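Local coordinates for glycine betaine/carnitine/choline ABC transporter (PDB 3O66), which probably binds glycine betaine, carnitine or choline as the substrate-binding component of an ABC importer in Staphylococcus aureus, at residues A224-N228 with E229-Q233. Sequence-based numbering, arbitrary orientation.
Sequences AVATN and ELLRQ
Thr227 is the N-cap of helix 228-233, which follows directly on strand 222-227 in one sheet of this periplasmic-binding-protein fold. At chi1 65° Thr227 OG1 lies between the backbone N and the carbonyl carbon, turned to the amide of Leu230. There Thr227 OG1 accepts a hydrogen bond from Leu230 N at 3.3 Å, with an N-H...O angle of 157°. A water lies 2.8 Å from Thr227 OG1 and donates to Glu229 OE1. The extended chain of Glu229 carries its carboxylate out to this water. Thr227 O takes the first helical bond, from Leu231 N. Asn228 O then accepts from Arg232 N at 2.7 Å.

Leu231 packs back against the strand. Leu231 CD2 lies 4.0 Å from Ala226 CB. Leu231 CD1, the other methyl, lies 3.7 Å from Asn228 OD1, the oxygen that hydrogen-bonds Thr105 in strand 104-106. On the neighbouring sheet strand 65-70, Ile65 touches both Ala226 and Leu230.

Arg232 folds back over the start of the helix. Its chain bends at chi3 (-61°), which lays one face of the guanidinium over the backbone carbonyl oxygen of Asn228. NH2 forms a salt bridge with Asp103, just ahead of strand 104-106. Asn228 O lies 3.5 Å from the Arg232 guanidinium plane, near the group's centre, while Arg232 NH1 is 3.3 Å from Asn228 CB.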
ATOM      1  N   ALA A 224       4.372   3.606  -8.382  1.00 20.01           N
ATOM      2  CA  ALA A 224       4.399   4.988  -8.824  1.00 20.50           C
ATOM      3  C   ALA A 224       3.490   5.149 -10.054  1.00 20.86           C
ATOM      4  O   ALA A 224       3.289   4.191 -10.767  1.00 20.86           O
ATOM      5  CB  ALA A 224       5.809   5.344  -9.217  1.00 19.93           C
ATOM      6  N   VAL A 225       2.955   6.357 -10.264  1.00 21.04           N
ATOM      7  CA  VAL A 225       2.335   6.792 -11.539  1.00 22.20           C
ATOM      8  C   VAL A 225       3.024   8.079 -11.989  1.00 22.70           C
ATOM      9  O   VAL A 225       3.349   8.935 -11.172  1.00 22.67           O
ATOM     10  CB  VAL A 225       0.814   7.004 -11.369  1.00 21.88           C
ATOM     11  CG1 VAL A 225       0.140   7.597 -12.691  1.00 22.77           C
ATOM     12  CG2 VAL A 225       0.150   5.684 -10.941  1.00 20.44           C
ATOM     13  N   ALA A 226       3.261   8.207 -13.291  1.00 23.58           N
ATOM     14  CA  ALA A 226       3.788   9.434 -13.864  1.00 23.96           C
ATOM     15  C   ALA A 226       2.980   9.705 -15.141  1.00 24.70           C
ATOM     16  O   ALA A 226       2.551   8.761 -15.831  1.00 25.39           O
ATOM     17  CB  ALA A 226       5.272   9.303 -14.173  1.00 23.27           C
ATOM     18  N   THR A 227       2.751  10.977 -15.459  1.00 23.91           N
ATOM     19  CA  THR A 227       2.140  11.295 -16.772  1.00 24.25           C
ATOM     20  C   THR A 227       3.139  11.020 -17.876  1.00 25.07           C
ATOM     21  O   THR A 227       4.375  11.175 -17.698  1.00 24.38           O
ATOM     22  CB  THR A 227       1.689  12.751 -16.867  1.00 25.05           C
ATOM     23  OG1 THR A 227       2.841  13.604 -16.791  1.00 23.85           O
ATOM     24  CG2 THR A 227       0.699  13.067 -15.747  1.00 23.36           C
ATOM     25  N   ASN A 228       2.636  10.581 -19.017  1.00 25.63           N
ATOM     26  CA  ASN A 228       3.522  10.344 -20.150  1.00 26.99           C
ATOM     27  C   ASN A 228       4.044  11.650 -20.776  1.00 27.87           C
ATOM     28  O   ASN A 228       5.130  11.668 -21.385  1.00 27.95           O
ATOM     29  CB  ASN A 228       2.873   9.371 -21.163  1.00 27.96           C
ATOM     30  CG  ASN A 228       2.750   7.969 -20.578  1.00 27.34           C
ATOM     31  OD1 ASN A 228       3.515   7.608 -19.679  1.00 28.46           O
ATOM     32  ND2 ASN A 228       1.788   7.189 -21.053  1.00 27.28           N
ATOM     33  N   GLU A 229       3.313  12.745 -20.565  1.00 28.16           N
ATOM     34  CA  GLU A 229       3.814  14.076 -20.948  1.00 29.84           C
ATOM     35  C   GLU A 229       5.168  14.325 -20.255  1.00 28.43           C
ATOM     36  O   GLU A 229       6.123  14.740 -20.904  1.00 28.83           O
ATOM     37  CB  GLU A 229       2.810  15.191 -20.614  1.00 30.62           C
ATOM     38  CG  GLU A 229       3.319  16.606 -20.968  1.00 36.61           C
ATOM     39  CD  GLU A 229       2.360  17.740 -20.558  1.00 43.36           C
ATOM     40  OE1 GLU A 229       1.489  17.520 -19.687  1.00 44.09           O
ATOM     41  OE2 GLU A 229       2.495  18.869 -21.101  1.00 48.57           O
ATOM     42  N   LEU A 230       5.248  14.044 -18.951  1.00 27.01           N
ATOM     43  CA  LEU A 230       6.504  14.228 -18.207  1.00 26.71           C
ATOM     44  C   LEU A 230       7.581  13.260 -18.700  1.00 27.06           C
ATOM     45  O   LEU A 230       8.768  13.646 -18.893  1.00 28.17           O
ATOM     46  CB  LEU A 230       6.291  14.038 -16.688  1.00 25.71           C
ATOM     47  CG  LEU A 230       7.581  13.946 -15.864  1.00 24.58           C
ATOM     48  CD1 LEU A 230       8.355  15.278 -15.887  1.00 23.36           C
ATOM     49  CD2 LEU A 230       7.274  13.527 -14.435  1.00 25.24           C
ATOM     50  N   LEU A 231       7.186  12.000 -18.892  1.00 26.09           N
ATOM     51  CA  LEU A 231       8.118  10.970 -19.346  1.00 26.77           C
ATOM     52  C   LEU A 231       8.607  11.229 -20.778  1.00 29.18           C
ATOM     53  O   LEU A 231       9.721  10.839 -21.142  1.00 29.90           O
ATOM     54  CB  LEU A 231       7.490   9.577 -19.213  1.00 26.03           C
ATOM     55  CG  LEU A 231       7.120   9.133 -17.780  1.00 25.47           C
ATOM     56  CD1 LEU A 231       6.701   7.671 -17.804  1.00 27.06           C
ATOM     57  CD2 LEU A 231       8.262   9.325 -16.769  1.00 25.35           C
ATOM     58  N   ARG A 232       7.785  11.888 -21.592  1.00 31.01           N
ATOM     59  CA  ARG A 232       8.243  12.276 -22.932  1.00 32.92           C
ATOM     60  C   ARG A 232       9.227  13.437 -22.895  1.00 34.51           C
ATOM     61  O   ARG A 232      10.209  13.461 -23.650  1.00 35.23           O
ATOM     62  CB  ARG A 232       7.058  12.551 -23.870  1.00 33.92           C
ATOM     63  CG  ARG A 232       6.378  11.260 -24.320  1.00 33.87           C
ATOM     64  CD  ARG A 232       5.275  11.476 -25.339  1.00 35.08           C
ATOM     65  NE  ARG A 232       4.198  12.308 -24.810  1.00 35.77           N
ATOM     66  CZ  ARG A 232       3.055  11.853 -24.299  1.00 34.23           C
ATOM     67  NH1 ARG A 232       2.791  10.557 -24.247  1.00 32.97           N
ATOM     68  NH2 ARG A 232       2.168  12.716 -23.844  1.00 34.44           N
ATOM     69  N   GLN A 233       8.977  14.384 -21.999  1.00 35.18           N
ATOM     70  CA  GLN A 233       9.864  15.512 -21.808  1.00 36.97           C
ATOM     71  C   GLN A 233      11.222  15.091 -21.208  1.00 36.05           C
ATOM     72  O   GLN A 233      12.256  15.618 -21.619  1.00 35.95           O
ATOM     73  CB  GLN A 233       9.178  16.566 -20.932  1.00 37.70           C
ATOM     74  CG  GLN A 233      10.032  17.782 -20.663  1.00 42.71           C
ATOM     75  CD  GLN A 233       9.202  18.990 -20.258  1.00 48.72           C
ATOM     76  OE1 GLN A 233       8.315  18.892 -19.405  1.00 51.99           O
ATOM     77  NE2 GLN A 233       9.486  20.135 -20.871  1.00 51.69           N
TER
HETATM   78  O   HOH W   1       1.731  16.144 -17.020  1.00 30.40           O